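Local coordinates for protein integral membrane indolylacetylinositol arabinosyltransferase EmbB (Mycolicibacterium smegmatis MC2 155, PDB 7BVC) that probably transfers arabinose units as it polymerises the arabinan of mycobacterial cell-wall arabinogalactan, and binds the antituberculosis drug ethambutol, at residues L969-V974 with R997-Y1002. Numbering follows the deposited sequence.
Sequences LMDWAV and RISPDY
L969 and M970 pair in parallel with R997 and I998, adding strand 968-970 as the outermost member, within this chain, of a mixed six-stranded sheet in the EmbC C-terminal domain. The pair illustrates how the end of an edge strand can be fastened by one residue that uses both backbone and side chain. Two backbone bonds grip I998: its amide reaches L969 O, and D971 N, one residue past the strand and 2.9 Å from I998 O, donates almost straight down that carbonyl. I998 thus gives and takes on the same edge, as parallel pairing demands.

The packed part lies on the M970 face. There I998 sits alongside M970, its CD1 4.0 Å from M970 CG, while V974, brought back by the bend after D971, slants across and sets CG2 3.9 Å from I998 CG2. L1048 of the next strand also touches I998. The loose side is at partly exposed A973, whose CB comes only to 4.3 Å from P1000 CG; D971 OD2 packs closer, 3.6 Å from P1000 CD. W972 turns away to touch ethambutol and meet W1012 edge-to-face, which places one residue of the drug pocket just after the sheet edge.

On the L969 face, D971 forms a buried salt bridge with R997, whose CG, anti to the backbone N (chi1 177°), starts an extended chain that carries NE past L969 CD2 to the carboxylate. D971 OD2 is hydrogen-bonded to T1009 OG1 at the end of helix 1002-1009, and R997 NH1 has a second salt bridge to D1010 just beyond. Carboxylate and guanidinium planes differ by only 29°, and D971 OD1 lies at the guanidinium edge, 3.5 Å from R997 NE.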
loop_
_atom_site.group_PDB
_atom_site.type_symbol
_atom_site.label_atom_id
_atom_site.label_comp_id
_atom_site.label_asym_id
_atom_site.label_seq_id
_atom_site.Cartn_x
_atom_site.Cartn_y
_atom_site.Cartn_z
ATOM N N LEU B 969 -8.900 22.021 21.651
ATOM C CA LEU B 969 -8.786 20.671 21.113
ATOM C C LEU B 969 -7.626 20.649 20.124
ATOM O O LEU B 969 -7.747 21.147 19.001
ATOM C CB LEU B 969 -10.091 20.243 20.447
ATOM C CG LEU B 969 -10.360 18.746 20.283
ATOM C CD1 LEU B 969 -11.852 18.492 20.239
ATOM C CD2 LEU B 969 -9.700 18.196 19.033
ATOM N N MET B 970 -6.503 20.083 20.542
ATOM C CA MET B 970 -5.325 19.966 19.694
ATOM C C MET B 970 -5.276 18.563 19.111
ATOM O O MET B 970 -5.447 17.582 19.840
ATOM C CB MET B 970 -4.052 20.255 20.487
ATOM C CG MET B 970 -3.767 21.729 20.689
ATOM S SD MET B 970 -2.356 22.018 21.770
ATOM C CE MET B 970 -3.158 22.073 23.365
ATOM N N ASP B 971 -5.052 18.465 17.802
ATOM C CA ASP B 971 -4.889 17.154 17.202
ATOM C C ASP B 971 -3.636 16.480 17.762
ATOM O O ASP B 971 -2.767 17.118 18.358
ATOM C CB ASP B 971 -4.813 17.269 15.681
ATOM C CG ASP B 971 -6.174 17.479 15.046
ATOM O OD1 ASP B 971 -7.097 17.937 15.752
ATOM O OD2 ASP B 971 -6.326 17.184 13.843
ATOM N N TRP B 972 -3.547 15.167 17.565
ATOM C CA TRP B 972 -2.466 14.404 18.177
ATOM C C TRP B 972 -1.106 14.691 17.557
ATOM O O TRP B 972 -0.104 14.150 18.035
ATOM C CB TRP B 972 -2.764 12.903 18.108
ATOM C CG TRP B 972 -2.907 12.349 16.730
ATOM C CD1 TRP B 972 -4.071 12.112 16.062
ATOM C CD2 TRP B 972 -1.853 11.928 15.855
ATOM N NE1 TRP B 972 -3.808 11.584 14.824
ATOM C CE2 TRP B 972 -2.453 11.462 14.673
ATOM C CE3 TRP B 972 -0.459 11.906 15.958
ATOM C CZ2 TRP B 972 -1.711 10.982 13.600
ATOM C CZ3 TRP B 972 0.275 11.431 14.892
ATOM C CH2 TRP B 972 -0.351 10.975 13.729
ATOM N N ALA B 973 -1.039 15.524 16.522
ATOM C CA ALA B 973 0.231 15.927 15.940
ATOM C C ALA B 973 0.765 17.228 16.518
ATOM O O ALA B 973 1.976 17.348 16.727
ATOM C CB ALA B 973 0.098 16.069 14.421
ATOM N N VAL B 974 -0.104 18.202 16.780
ATOM C CA VAL B 974 0.317 19.497 17.301
ATOM C C VAL B 974 0.313 19.498 18.828
ATOM O O VAL B 974 -0.626 19.991 19.465
ATOM C CB VAL B 974 -0.575 20.609 16.717
ATOM C CG1 VAL B 974 -0.377 20.682 15.232
ATOM C CG2 VAL B 974 -2.045 20.314 16.959
ATOM N N ARG B 997 -9.909 24.616 17.824
ATOM C CA ARG B 997 -9.334 23.343 17.408
ATOM C C ARG B 997 -8.104 23.623 16.562
ATOM O O ARG B 997 -8.188 24.344 15.563
ATOM C CB ARG B 997 -10.340 22.500 16.624
ATOM C CG ARG B 997 -9.758 21.201 16.102
ATOM C CD ARG B 997 -10.655 20.550 15.072
ATOM N NE ARG B 997 -9.999 19.417 14.428
ATOM C CZ ARG B 997 -10.453 18.816 13.334
ATOM N NH1 ARG B 997 -9.791 17.791 12.814
ATOM N NH2 ARG B 997 -11.568 19.239 12.759
ATOM N N ILE B 998 -6.972 23.052 16.958
ATOM C CA ILE B 998 -5.711 23.214 16.244
ATOM C C ILE B 998 -5.390 21.913 15.526
ATOM O O ILE B 998 -5.494 20.825 16.109
ATOM C CB ILE B 998 -4.572 23.625 17.195
ATOM C CG1 ILE B 998 -4.989 24.846 18.012
ATOM C CG2 ILE B 998 -3.316 23.931 16.412
ATOM C CD1 ILE B 998 -3.924 25.340 18.955
ATOM N N SER B 999 -5.010 22.027 14.261
ATOM C CA SER B 999 -4.807 20.900 13.366
ATOM C C SER B 999 -3.501 21.054 12.608
ATOM O O SER B 999 -2.947 22.155 12.521
ATOM C CB SER B 999 -5.970 20.788 12.369
ATOM O OG SER B 999 -7.191 20.535 13.036
ATOM N N PRO B 1000 -2.973 19.960 12.051
ATOM C CA PRO B 1000 -1.823 20.069 11.145
ATOM C C PRO B 1000 -2.233 20.549 9.761
ATOM O O PRO B 1000 -3.373 20.980 9.562
ATOM C CB PRO B 1000 -1.271 18.641 11.107
ATOM C CG PRO B 1000 -2.437 17.787 11.413
ATOM C CD PRO B 1000 -3.276 18.559 12.386
ATOM N N ASP B 1001 -1.313 20.493 8.799
ATOM C CA ASP B 1001 -1.578 21.007 7.464
ATOM C C ASP B 1001 -2.625 20.147 6.755
ATOM O O ASP B 1001 -3.167 19.187 7.307
ATOM C CB ASP B 1001 -0.287 21.071 6.655
ATOM C CG ASP B 1001 0.476 19.766 6.677
ATOM O OD1 ASP B 1001 0.263 18.972 7.614
ATOM O OD2 ASP B 1001 1.286 19.533 5.756
ATOM N N TYR B 1002 -2.904 20.502 5.497
ATOM C CA TYR B 1002 -4.064 19.956 4.798
ATOM C C TYR B 1002 -3.938 18.454 4.570
ATOM O O TYR B 1002 -4.809 17.679 4.978
ATOM C CB TYR B 1002 -4.260 20.686 3.467
ATOM C CG TYR B 1002 -5.405 20.144 2.642
ATOM C CD1 TYR B 1002 -6.713 20.525 2.903
ATOM C CD2 TYR B 1002 -5.177 19.255 1.602
ATOM C CE1 TYR B 1002 -7.763 20.032 2.153
ATOM C CE2 TYR B 1002 -6.219 18.756 0.849
ATOM C CZ TYR B 1002 -7.510 19.149 1.129
ATOM O OH TYR B 1002 -8.550 18.654 0.378
#